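Putative Acetyltransferase (PDB 3DDD) binds coenzyme A and probably acts as an acyltransferase of the GNAT family, transferring groups other than amino-acyl groups. Local coordinates at residues D32-F37 with G45-V50; F54-E59 with E188-R193. One frame throughout, in Å; residues are numbered along the deposited sequence.

How the contacts relate
From the N terminus, the chain runs through helix 30-41, turns, and enters helix 47-60; contact 1 closes this short loop, bringing 32-37 against 45-50 with only seven residues between them. Contact 2 opens further along the same second helix, at 54-59, and closes a far longer loop by reaching 188-193 on helix 184-192. The two loops therefore follow one another in series, neither nesting nor crossing. Helix 47-60 serves both: one side of it lies along helix 30-41, while at 54-59 another side meets helix 184-192 in the second GNAT-family region. Phe54 joins the neighbourhoods directly, packing its ring on Met33, Val34 and Phe37.

Contact 1 of 2, residues D32-F37 with G45-V50; sequences DMVSIF and GPRESV
The guanidinium of Arg47 carries Val34 CG1 over the centre of one face, 3.6 Å above the plane, while Ser35 OG lies at its edge; the Phe37 ring is approached obliquely by Val50. These groups join the paired helices 30-41 and 47-60 near the start of the GNAT fold, and they illustrate how a polar margin can border an apolar seam. On that side, Arg47 NH2 donates to Ser35 OG at 3.1 Å, almost straight and in the guanidinium plane. A bend at chi3 (133°) brings the end of the arginine chain to Val34 and Ser35. The same nitrogen also forms a salt bridge with Glu31, and Ser35 OG is hydrogen-bonded to the backbone O of Glu31. Glu31 thus engages both partners, Arg47 by its carboxylate and Ser35 by its backbone O.

Below the arginine, the two valines meet where the backbones approach most closely. Val34 places CG1 anti to its backbone N (chi1 173°), and this one methyl serves two neighbours: it lies 3.7 Å from Arg47 CZ and 3.9 Å from Val50 CB. Phe37, which also stacks with Tyr41, has its side chain about 7 Å from bound coenzyme A, placing this end of the seam near the coenzyme A pocket. There, Val50 CG1 comes within 3.4 Å of Phe37 CD2.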
loop_
_atom_site.group_PDB
_atom_site.type_symbol
_atom_site.label_atom_id
_atom_site.label_comp_id
_atom_site.label_asym_id
_atom_site.label_seq_id
_atom_site.Cartn_x
_atom_site.Cartn_y
_atom_site.Cartn_z
ATOM N N ASP A 32 -2.289 -8.049 17.842
ATOM C CA ASP A 32 -2.064 -6.690 18.322
ATOM C C ASP A 32 -1.993 -5.673 17.190
ATOM O O ASP A 32 -2.535 -4.576 17.300
ATOM C CB ASP A 32 -0.794 -6.617 19.192
ATOM C CG ASP A 32 -0.947 -7.360 20.504
ATOM O OD1 ASP A 32 -2.090 -7.771 20.828
ATOM O OD2 ASP A 32 0.061 -7.500 21.226
HETATM N N MSE A 33 -1.321 -6.018 16.105
HETATM C CA MSE A 33 -1.208 -5.084 14.992
HETATM C C MSE A 33 -2.614 -4.787 14.489
HETATM O O MSE A 33 -2.967 -3.622 14.238
HETATM C CB MSE A 33 -0.346 -5.675 13.863
HETATM C CG MSE A 33 1.103 -5.868 14.258
HETATM SE SE MSE A 33 2.112 -7.082 13.136
HETATM C CE MSE A 33 1.898 -6.233 11.416
ATOM N N VAL A 34 -3.402 -5.852 14.325
ATOM C CA VAL A 34 -4.769 -5.730 13.837
ATOM C C VAL A 34 -5.626 -4.851 14.740
ATOM O O VAL A 34 -6.409 -4.027 14.257
ATOM C CB VAL A 34 -5.451 -7.098 13.661
ATOM C CG1 VAL A 34 -6.944 -6.892 13.309
ATOM C CG2 VAL A 34 -4.750 -7.921 12.531
ATOM N N SER A 35 -5.474 -5.015 16.051
ATOM C CA SER A 35 -6.205 -4.203 17.035
ATOM C C SER A 35 -5.818 -2.722 16.974
ATOM O O SER A 35 -6.680 -1.841 17.005
ATOM C CB SER A 35 -5.944 -4.733 18.441
ATOM O OG SER A 35 -6.559 -6.008 18.588
ATOM N N ILE A 36 -4.524 -2.452 16.863
ATOM C CA ILE A 36 -4.058 -1.087 16.670
ATOM C C ILE A 36 -4.695 -0.503 15.425
ATOM O O ILE A 36 -5.217 0.635 15.461
ATOM C CB ILE A 36 -2.530 -0.971 16.549
ATOM C CG1 ILE A 36 -1.873 -1.281 17.898
ATOM C CG2 ILE A 36 -2.157 0.432 16.121
ATOM C CD1 ILE A 36 -0.547 -1.925 17.784
ATOM N N PHE A 37 -4.674 -1.277 14.336
ATOM C CA PHE A 37 -5.116 -0.754 13.044
ATOM C C PHE A 37 -6.612 -0.425 13.055
ATOM O O PHE A 37 -6.997 0.603 12.559
ATOM C CB PHE A 37 -4.791 -1.700 11.892
ATOM C CG PHE A 37 -5.383 -1.264 10.592
ATOM C CD1 PHE A 37 -4.700 -0.405 9.763
ATOM C CD2 PHE A 37 -6.650 -1.685 10.213
ATOM C CE1 PHE A 37 -5.254 0.007 8.559
ATOM C CE2 PHE A 37 -7.204 -1.281 9.021
ATOM C CZ PHE A 37 -6.516 -0.438 8.194
ATOM N N GLY A 45 -15.213 -2.923 9.270
ATOM C CA GLY A 45 -15.242 -4.204 8.551
ATOM C C GLY A 45 -14.851 -5.413 9.376
ATOM O O GLY A 45 -14.530 -5.290 10.563
ATOM N N PRO A 46 -14.833 -6.595 8.745
ATOM C CA PRO A 46 -14.468 -7.801 9.474
ATOM C C PRO A 46 -12.955 -7.877 9.789
ATOM O O PRO A 46 -12.122 -7.478 8.978
ATOM C CB PRO A 46 -14.908 -8.936 8.525
ATOM C CG PRO A 46 -14.817 -8.349 7.171
ATOM C CD PRO A 46 -15.102 -6.869 7.321
ATOM N N ARG A 47 -12.643 -8.423 10.959
ATOM C CA ARG A 47 -11.286 -8.524 11.477
ATOM C C ARG A 47 -10.315 -9.290 10.562
ATOM O O ARG A 47 -9.203 -8.830 10.261
ATOM C CB ARG A 47 -11.342 -9.245 12.828
ATOM C CG ARG A 47 -10.652 -8.529 13.957
ATOM C CD ARG A 47 -10.396 -9.452 15.123
ATOM N NE ARG A 47 -9.022 -9.337 15.619
ATOM C CZ ARG A 47 -8.552 -8.320 16.331
ATOM N NH1 ARG A 47 -9.334 -7.292 16.636
ATOM N NH2 ARG A 47 -7.286 -8.326 16.736
ATOM N N GLU A 48 -10.757 -10.473 10.154
ATOM C CA GLU A 48 -10.014 -11.389 9.310
ATOM C C GLU A 48 -9.460 -10.693 8.079
ATOM O O GLU A 48 -8.407 -11.023 7.559
ATOM C CB GLU A 48 -10.963 -12.531 8.899
ATOM C CG GLU A 48 -10.326 -13.670 8.114
ATOM C CD GLU A 48 -10.069 -13.328 6.654
ATOM O OE1 GLU A 48 -10.788 -12.465 6.090
ATOM O OE2 GLU A 48 -9.132 -13.929 6.076
ATOM N N SER A 49 -10.192 -9.717 7.603
ATOM C CA SER A 49 -9.754 -8.928 6.473
ATOM C C SER A 49 -8.373 -8.314 6.744
ATOM O O SER A 49 -7.450 -8.420 5.923
ATOM C CB SER A 49 -10.801 -7.838 6.237
ATOM O OG SER A 49 -10.734 -7.406 4.915
ATOM N N VAL A 50 -8.247 -7.654 7.898
ATOM C CA VAL A 50 -7.011 -6.961 8.297
ATOM C C VAL A 50 -5.923 -7.988 8.640
ATOM O O VAL A 50 -4.781 -7.822 8.248
ATOM C CB VAL A 50 -7.237 -6.007 9.518
ATOM C CG1 VAL A 50 -6.046 -5.044 9.718
ATOM C CG2 VAL A 50 -8.543 -5.215 9.350
#

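Contact 2 of 2, residues F54-E59 with E188-R193; sequences FEISLE and EAYMRR
Glu59 OE1 is gripped by Arg192 and by a water: Arg192 NH2 donates to it at 2.9 Å, NE adds a weak bond, and water 2 donates at 2.6 Å. The NH2 bond lies nearly in the guanidinium plane but reaches OE1 from above the carboxylate plane, 38° out of it. The other oxygen, Glu59 OE2, pairs with Arg193 NH2 at 2.8 Å, a salt bridge whose hydrogen bond is weak because it is sharply bent (117°). Water 2 also donates to Ala189 O and accepts from Arg193 NE, while water 1 links OE2 to Arg192 NE. Arg193, bent at chi2 (-104°), runs past Ile56 in the reverse direction and forms a salt bridge from NH1 to Glu55 OE1 at 3.0 Å, its hydrogen bond weak.

Beneath lies an apolar layer. Ile56 CG2 makes a CH-pi contact over one face of Tyr190, 3.9 Å from the ring centroid; on the other branch CD1 approaches Tyr190 CE1 at 3.6 Å, while CG1, at its base, lies against Arg193. A salt-bridge network beside an apolar patch joins two helices that cross at a marked slant in roughly opposite directions, an interface between the two GNAT-family regions of this chain.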
loop_
_atom_site.group_PDB
_atom_site.type_symbol
_atom_site.label_atom_id
_atom_site.label_comp_id
_atom_site.label_asym_id
_atom_site.label_seq_id
_atom_site.Cartn_x
_atom_site.Cartn_y
_atom_site.Cartn_z
ATOM N N PHE A 54 -2.137 -8.271 6.894
ATOM C CA PHE A 54 -0.925 -8.089 7.665
ATOM C C PHE A 54 -0.015 -9.309 7.639
ATOM O O PHE A 54 1.202 -9.168 7.704
ATOM C CB PHE A 54 -1.262 -7.762 9.125
ATOM C CG PHE A 54 -1.754 -6.361 9.364
ATOM C CD1 PHE A 54 -1.820 -5.416 8.341
ATOM C CD2 PHE A 54 -2.127 -5.985 10.643
ATOM C CE1 PHE A 54 -2.251 -4.126 8.595
ATOM C CE2 PHE A 54 -2.557 -4.701 10.905
ATOM C CZ PHE A 54 -2.596 -3.759 9.900
ATOM N N GLU A 55 -0.590 -10.503 7.559
ATOM C CA GLU A 55 0.203 -11.680 7.290
ATOM C C GLU A 55 0.992 -11.523 5.961
ATOM O O GLU A 55 2.153 -11.928 5.849
ATOM C CB GLU A 55 -0.695 -12.918 7.268
ATOM C CG GLU A 55 -1.272 -13.231 8.636
ATOM C CD GLU A 55 -2.281 -14.389 8.697
ATOM O OE1 GLU A 55 -2.724 -14.936 7.672
ATOM O OE2 GLU A 55 -2.646 -14.754 9.830
ATOM N N ILE A 56 0.357 -10.941 4.957
ATOM C CA ILE A 56 1.003 -10.695 3.662
ATOM C C ILE A 56 2.125 -9.669 3.828
ATOM O O ILE A 56 3.223 -9.867 3.339
ATOM C CB ILE A 56 -0.027 -10.225 2.616
ATOM C CG1 ILE A 56 -0.963 -11.396 2.250
ATOM C CG2 ILE A 56 0.648 -9.653 1.384
ATOM C CD1 ILE A 56 -2.209 -10.957 1.468
ATOM N N SER A 57 1.853 -8.599 4.557
ATOM C CA SER A 57 2.841 -7.543 4.799
ATOM C C SER A 57 4.115 -8.085 5.438
ATOM O O SER A 57 5.204 -7.793 4.970
ATOM C CB SER A 57 2.227 -6.434 5.661
ATOM O OG SER A 57 1.127 -5.845 4.969
ATOM N N LEU A 58 3.983 -8.889 6.487
ATOM C CA LEU A 58 5.140 -9.502 7.117
ATOM C C LEU A 58 5.859 -10.534 6.228
ATOM O O LEU A 58 7.035 -10.771 6.428
ATOM C CB LEU A 58 4.787 -10.123 8.483
ATOM C CG LEU A 58 4.401 -9.171 9.614
ATOM C CD1 LEU A 58 4.099 -9.924 10.920
ATOM C CD2 LEU A 58 5.469 -8.103 9.821
ATOM N N GLU A 59 5.173 -11.178 5.289
ATOM C CA GLU A 59 5.867 -11.968 4.272
ATOM C C GLU A 59 6.691 -11.077 3.323
ATOM O O GLU A 59 7.783 -11.431 2.918
ATOM C CB GLU A 59 4.881 -12.789 3.434
ATOM C CG GLU A 59 4.653 -14.174 3.958
ATOM C CD GLU A 59 3.732 -15.000 3.080
ATOM O OE1 GLU A 59 3.634 -14.737 1.846
ATOM O OE2 GLU A 59 3.101 -15.927 3.647
ATOM N N GLU A 188 3.463 -11.769 -5.917
ATOM C CA GLU A 188 3.545 -13.188 -5.571
ATOM C C GLU A 188 2.901 -13.565 -4.229
ATOM O O GLU A 188 2.279 -14.610 -4.126
ATOM C CB GLU A 188 5.019 -13.613 -5.525
ATOM C CG GLU A 188 5.619 -13.970 -6.860
ATOM C CD GLU A 188 7.163 -13.990 -6.855
ATOM O OE1 GLU A 188 7.796 -13.695 -5.815
ATOM O OE2 GLU A 188 7.746 -14.307 -7.903
ATOM N N ALA A 189 3.122 -12.740 -3.208
ATOM C CA ALA A 189 2.593 -12.982 -1.857
ATOM C C ALA A 189 1.076 -12.939 -1.849
ATOM O O ALA A 189 0.427 -13.790 -1.251
ATOM C CB ALA A 189 3.194 -11.950 -0.832
ATOM N N TYR A 190 0.510 -11.964 -2.550
ATOM C CA TYR A 190 -0.931 -11.879 -2.756
ATOM C C TYR A 190 -1.520 -13.050 -3.540
ATOM O O TYR A 190 -2.608 -13.541 -3.222
ATOM C CB TYR A 190 -1.300 -10.563 -3.445
ATOM C CG TYR A 190 -1.410 -9.420 -2.478
ATOM C CD1 TYR A 190 -2.574 -9.214 -1.757
ATOM C CD2 TYR A 190 -0.345 -8.559 -2.268
ATOM C CE1 TYR A 190 -2.687 -8.181 -0.849
ATOM C CE2 TYR A 190 -0.430 -7.513 -1.372
ATOM C CZ TYR A 190 -1.606 -7.323 -0.659
ATOM O OH TYR A 190 -1.692 -6.290 0.231
HETATM N N MSE A 191 -0.813 -13.480 -4.567
HETATM C CA MSE A 191 -1.227 -14.617 -5.349
HETATM C C MSE A 191 -1.154 -15.904 -4.535
HETATM O O MSE A 191 -1.984 -16.799 -4.744
HETATM C CB MSE A 191 -0.433 -14.715 -6.641
HETATM C CG MSE A 191 -0.779 -13.646 -7.641
HETATM SE SE MSE A 191 0.490 -13.494 -9.125
HETATM C CE MSE A 191 0.081 -15.229 -9.968
ATOM N N ARG A 192 -0.230 -16.019 -3.581
ATOM C CA ARG A 192 -0.305 -17.191 -2.661
ATOM C C ARG A 192 -1.615 -17.235 -1.858
ATOM O O ARG A 192 -2.053 -18.323 -1.454
ATOM C CB ARG A 192 0.899 -17.276 -1.736
ATOM C CG ARG A 192 2.204 -17.644 -2.495
ATOM C CD ARG A 192 3.334 -18.036 -1.548
ATOM N NE ARG A 192 3.850 -16.876 -0.824
ATOM C CZ ARG A 192 4.741 -16.040 -1.344
ATOM N NH1 ARG A 192 5.190 -16.250 -2.572
ATOM N NH2 ARG A 192 5.166 -14.986 -0.658
ATOM N N ARG A 193 -2.259 -16.074 -1.655
ATOM C CA ARG A 193 -3.500 -16.013 -0.896
ATOM C C ARG A 193 -4.757 -15.928 -1.734
ATOM O O ARG A 193 -5.810 -15.628 -1.207
ATOM C CB ARG A 193 -3.508 -14.820 0.031
ATOM C CG ARG A 193 -2.260 -14.628 0.755
ATOM C CD ARG A 193 -2.341 -15.060 2.167
ATOM N NE ARG A 193 -1.013 -14.894 2.740
ATOM C CZ ARG A 193 -0.716 -15.079 4.015
ATOM N NH1 ARG A 193 -1.672 -15.388 4.902
ATOM N NH2 ARG A 193 0.548 -14.923 4.395
HETATM O O HOH W 1 2.581 -17.812 1.689
HETATM O O HOH W 2 1.098 -14.991 1.160
#